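Local coordinates for protein methylglyoxal reductase (NADPH-dependent) (Candida albicans SC5314, PDB 6KWS) that probably reduces methylglyoxal and related carbonyl compounds with NADPH, as an oxidoreductase of the dihydroflavonol-4-reductase subfamily of extended short-chain dehydrogenases, at residues N106-F114 / F178-L189. The protein carries 1 engineered substitution. Numbering follows the deposited sequence.
Sequences NVLQAIYNF and FIKSNDNVKFSL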
loop_
_atom_site.group_PDB
_atom_site.type_symbol
_atom_site.label_atom_id
_atom_site.label_comp_id
_atom_site.label_asym_id
_atom_site.label_seq_id
_atom_site.Cartn_x
_atom_site.Cartn_y
_atom_site.Cartn_z
ATOM N N ASN A 106 4.174 -8.570 17.226
ATOM C CA ASN A 106 5.117 -7.756 17.991
ATOM C C ASN A 106 4.736 -6.274 17.967
ATOM O O ASN A 106 4.803 -5.594 19.000
ATOM C CB ASN A 106 6.533 -7.955 17.458
ATOM C CG ASN A 106 7.088 -9.351 17.742
ATOM O OD1 ASN A 106 6.695 -10.013 18.706
ATOM N ND2 ASN A 106 8.024 -9.795 16.903
ATOM N N VAL A 107 4.322 -5.757 16.805
ATOM C CA VAL A 107 3.955 -4.343 16.702
ATOM C C VAL A 107 2.761 -4.040 17.594
ATOM O O VAL A 107 2.783 -3.098 18.396
ATOM C CB VAL A 107 3.670 -3.964 15.232
ATOM C CG1 VAL A 107 3.166 -2.542 15.111
ATOM C CG2 VAL A 107 4.895 -4.155 14.374
ATOM N N LEU A 108 1.693 -4.834 17.465
ATOM C CA LEU A 108 0.498 -4.607 18.270
ATOM C C LEU A 108 0.770 -4.844 19.750
ATOM O O LEU A 108 0.202 -4.158 20.612
ATOM C CB LEU A 108 -0.629 -5.506 17.788
ATOM C CG LEU A 108 -1.169 -5.153 16.415
ATOM C CD1 LEU A 108 -2.085 -6.270 15.994
ATOM C CD2 LEU A 108 -1.902 -3.805 16.429
ATOM N N GLN A 109 1.633 -5.817 20.071
ATOM C CA GLN A 109 1.998 -6.019 21.470
ATOM C C GLN A 109 2.652 -4.768 22.061
ATOM O O GLN A 109 2.304 -4.342 23.170
ATOM C CB GLN A 109 2.908 -7.237 21.618
ATOM C CG GLN A 109 3.156 -7.602 23.075
ATOM C CD GLN A 109 2.035 -8.455 23.649
ATOM O OE1 GLN A 109 1.618 -9.437 23.034
ATOM N NE2 GLN A 109 1.513 -8.057 24.815
ATOM N N ALA A 110 3.582 -4.144 21.327
ATOM C CA ALA A 110 4.178 -2.911 21.837
ATOM C C ALA A 110 3.112 -1.846 22.063
ATOM O O ALA A 110 3.110 -1.165 23.095
ATOM C CB ALA A 110 5.261 -2.401 20.889
ATOM N N ILE A 111 2.180 -1.701 21.124
ATOM C CA ILE A 111 1.129 -0.720 21.338
ATOM C C ILE A 111 0.279 -1.122 22.534
ATOM O O ILE A 111 -0.193 -0.264 23.291
ATOM C CB ILE A 111 0.297 -0.551 20.054
ATOM C CG1 ILE A 111 1.224 -0.123 18.910
ATOM C CG2 ILE A 111 -0.844 0.457 20.260
ATOM C CD1 ILE A 111 0.616 -0.273 17.530
ATOM N N TYR A 112 0.103 -2.423 22.747
ATOM C CA TYR A 112 -0.684 -2.883 23.883
ATOM C C TYR A 112 -0.024 -2.502 25.208
ATOM O O TYR A 112 -0.662 -1.901 26.079
ATOM C CB TYR A 112 -0.877 -4.388 23.785
ATOM C CG TYR A 112 -1.915 -4.932 24.726
ATOM C CD1 TYR A 112 -1.591 -5.932 25.640
ATOM C CD2 TYR A 112 -3.219 -4.462 24.694
ATOM C CE1 TYR A 112 -2.533 -6.447 26.494
ATOM C CE2 TYR A 112 -4.176 -4.972 25.548
ATOM C CZ TYR A 112 -3.823 -5.965 26.448
ATOM O OH TYR A 112 -4.761 -6.486 27.306
ATOM N N ASN A 113 1.263 -2.828 25.370
ATOM C CA ASN A 113 1.945 -2.540 26.629
ATOM C C ASN A 113 2.142 -1.037 26.823
ATOM O O ASN A 113 1.711 -0.468 27.835
ATOM C CB ASN A 113 3.289 -3.274 26.683
ATOM C CG ASN A 113 3.142 -4.781 26.513
ATOM O OD1 ASN A 113 2.092 -5.344 26.790
ATOM N ND2 ASN A 113 4.198 -5.434 26.039
ATOM N N PHE A 114 2.766 -0.366 25.855
ATOM C CA PHE A 114 3.246 0.993 26.073
ATOM C C PHE A 114 2.509 2.054 25.257
ATOM O O PHE A 114 2.859 3.240 25.345
ATOM C CB PHE A 114 4.751 1.049 25.801
ATOM C CG PHE A 114 5.484 -0.182 26.242
ATOM C CD1 PHE A 114 5.937 -0.312 27.548
ATOM C CD2 PHE A 114 5.745 -1.211 25.348
ATOM C CE1 PHE A 114 6.633 -1.462 27.964
ATOM C CE2 PHE A 114 6.431 -2.368 25.755
ATOM C CZ PHE A 114 6.879 -2.488 27.065
ATOM N N PHE A 178 -5.378 -10.446 17.183
ATOM C CA PHE A 178 -4.815 -9.816 18.363
ATOM C C PHE A 178 -5.872 -9.031 19.110
ATOM O O PHE A 178 -6.033 -9.188 20.324
ATOM C CB PHE A 178 -3.647 -8.911 17.995
ATOM C CG PHE A 178 -2.991 -8.277 19.193
ATOM C CD1 PHE A 178 -3.542 -7.149 19.799
ATOM C CD2 PHE A 178 -1.840 -8.821 19.731
ATOM C CE1 PHE A 178 -2.951 -6.583 20.912
ATOM C CE2 PHE A 178 -1.243 -8.249 20.847
ATOM C CZ PHE A 178 -1.802 -7.131 21.436
ATOM N N ILE A 179 -6.601 -8.171 18.407
ATOM C CA ILE A 179 -7.529 -7.316 19.133
ATOM C C ILE A 179 -8.762 -8.097 19.561
ATOM O O ILE A 179 -9.396 -7.755 20.564
ATOM C CB ILE A 179 -7.899 -6.083 18.296
ATOM C CG1 ILE A 179 -8.598 -6.516 17.021
ATOM C CG2 ILE A 179 -6.642 -5.286 17.964
ATOM C CD1 ILE A 179 -9.892 -5.806 16.775
ATOM N N LYS A 180 -9.131 -9.156 18.838
ATOM C CA LYS A 180 -10.295 -9.912 19.281
ATOM C C LYS A 180 -9.942 -10.902 20.393
ATOM O O LYS A 180 -10.801 -11.234 21.216
ATOM C CB LYS A 180 -10.957 -10.617 18.096
ATOM C CG LYS A 180 -11.906 -9.718 17.316
ATOM C CD LYS A 180 -11.940 -10.073 15.832
ATOM C CE LYS A 180 -12.716 -9.042 15.021
ATOM N NZ LYS A 180 -13.916 -8.601 15.765
ATOM N N SER A 181 -8.686 -11.341 20.465
ATOM C CA SER A 181 -8.263 -12.352 21.429
ATOM C C SER A 181 -7.699 -11.765 22.715
ATOM O O SER A 181 -7.779 -12.419 23.760
ATOM C CB SER A 181 -7.227 -13.283 20.788
ATOM O OG SER A 181 -6.261 -13.749 21.708
ATOM N N ASN A 182 -7.115 -10.568 22.671
ATOM C CA ASN A 182 -6.649 -9.903 23.883
ATOM C C ASN A 182 -7.768 -9.078 24.507
ATOM O O ASN A 182 -8.649 -8.548 23.824
ATOM C CB ASN A 182 -5.448 -8.992 23.600
ATOM C CG ASN A 182 -4.137 -9.761 23.467
ATOM O OD1 ASN A 182 -3.904 -10.467 22.474
ATOM N ND2 ASN A 182 -3.266 -9.618 24.465
ATOM N N ASP A 183 -7.720 -8.987 25.827
ATOM C CA ASP A 183 -8.581 -8.146 26.643
ATOM C C ASP A 183 -7.943 -6.769 26.821
ATOM O O ASP A 183 -6.795 -6.544 26.432
ATOM C CB ASP A 183 -8.803 -8.826 27.992
ATOM C CG ASP A 183 -7.513 -9.449 28.537
ATOM O OD1 ASP A 183 -6.695 -9.947 27.718
ATOM O OD2 ASP A 183 -7.316 -9.445 29.777
ATOM N N ASN A 184 -8.695 -5.835 27.412
ATOM C CA ASN A 184 -8.195 -4.516 27.817
ATOM C C ASN A 184 -7.845 -3.604 26.641
ATOM O O ASN A 184 -7.292 -2.508 26.870
ATOM C CB ASN A 184 -6.925 -4.594 28.689
ATOM C CG ASN A 184 -7.163 -5.201 30.070
ATOM O OD1 ASN A 184 -8.276 -5.170 30.595
ATOM N ND2 ASN A 184 -6.094 -5.749 30.670
ATOM N N VAL A 185 -8.118 -4.014 25.402
ATOM C CA VAL A 185 -7.583 -3.324 24.231
ATOM C C VAL A 185 -8.167 -1.923 24.149
ATOM O O VAL A 185 -9.380 -1.753 23.990
ATOM C CB VAL A 185 -7.879 -4.113 22.955
ATOM C CG1 VAL A 185 -7.333 -3.366 21.756
ATOM C CG2 VAL A 185 -7.282 -5.512 23.060
ATOM N N LYS A 186 -7.298 -0.910 24.229
ATOM C CA LYS A 186 -7.735 0.475 24.334
ATOM C C LYS A 186 -7.906 1.157 22.986
ATOM O O LYS A 186 -8.566 2.198 22.909
ATOM C CB LYS A 186 -6.749 1.276 25.191
ATOM C CG LYS A 186 -6.677 0.826 26.657
ATOM C CD LYS A 186 -5.682 1.672 27.470
ATOM C CE LYS A 186 -4.359 0.931 27.743
ATOM N NZ LYS A 186 -3.159 1.845 27.832
ATOM N N PHE A 187 -7.356 0.603 21.916
ATOM C CA PHE A 187 -7.415 1.257 20.618
ATOM C C PHE A 187 -8.318 0.491 19.669
ATOM O O PHE A 187 -8.467 -0.728 19.773
ATOM C CB PHE A 187 -6.024 1.394 19.985
ATOM C CG PHE A 187 -5.251 0.103 19.911
ATOM C CD1 PHE A 187 -5.406 -0.761 18.837
ATOM C CD2 PHE A 187 -4.358 -0.236 20.906
ATOM C CE1 PHE A 187 -4.684 -1.950 18.771
ATOM C CE2 PHE A 187 -3.636 -1.415 20.842
ATOM C CZ PHE A 187 -3.794 -2.270 19.775
ATOM N N SER A 188 -8.917 1.228 18.738
ATOM C CA SER A 188 -9.549 0.593 17.599
ATOM C C SER A 188 -8.482 0.246 16.568
ATOM O O SER A 188 -7.310 0.617 16.697
ATOM C CB SER A 188 -10.614 1.498 17.001
ATOM O OG SER A 188 -10.101 2.805 16.849
ATOM N N LEU A 189 -8.887 -0.499 15.547
ATOM C CA LEU A 189 -7.985 -0.861 14.463
ATOM C C LEU A 189 -8.726 -0.791 13.140
ATOM O O LEU A 189 -9.835 -1.313 13.014
ATOM C CB LEU A 189 -7.406 -2.261 14.664
ATOM C CG LEU A 189 -6.582 -2.777 13.491
ATOM C CD1 LEU A 189 -5.134 -2.519 13.750
ATOM C CD2 LEU A 189 -6.814 -4.251 13.297
#
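One face of the F178 ring lies against L108: CB of L108 is 3.8 Å from the ring centroid and 7° off the normal, a CH-pi contact almost over the centre. The opposite face is covered by the side chain of N182, from the same segment as F178. At the rim, in the ring plane, comes Q109 OE1, while Y112 CB meets F178 CZ at 3.7 Å. The edge of F178 is turned toward the face of Y112, in an offset edge-to-face pair with centroids 5.8 Å apart and planes at 82°. With CG anti to the backbone N (chi1 -167°), Y112 reaches out from its helix into the loop 182-187, and V185 CA sits at the edge of its ring. The V185 methyl CG2 approaches Y112 CE2 to 4.0 Å.

The ring of F187 belongs to a deeper layer. I111 CG2 (3.4 Å from F187 CE2) and L108 CD2 (4.1 Å from F187 CE1) both come in obliquely to it, each side chain crossing F187 at about a right angle, and V185 CG1 lies over one face from within the same segment. L108 thus uses both branches: CD1 packs on F178 CB, whereas CD2 turns to F187 and, more distantly, to L189 CD1. F187 rests on V121, and L189 on V121 and I123, of strand 120-124.

The contact joins the C-terminal ends of helices 92-114 and 160-181, and the loop leading from the latter into parallel strand 188-194, on one side of the Rossmann-type sheet. No hydrogen bond or salt bridge can be assigned between the two segments; what can be read reliably is apolar and aromatic, with L108, I111, F178, F187 and L189 buried and the Y112 ring bridging outward to the more exposed loop.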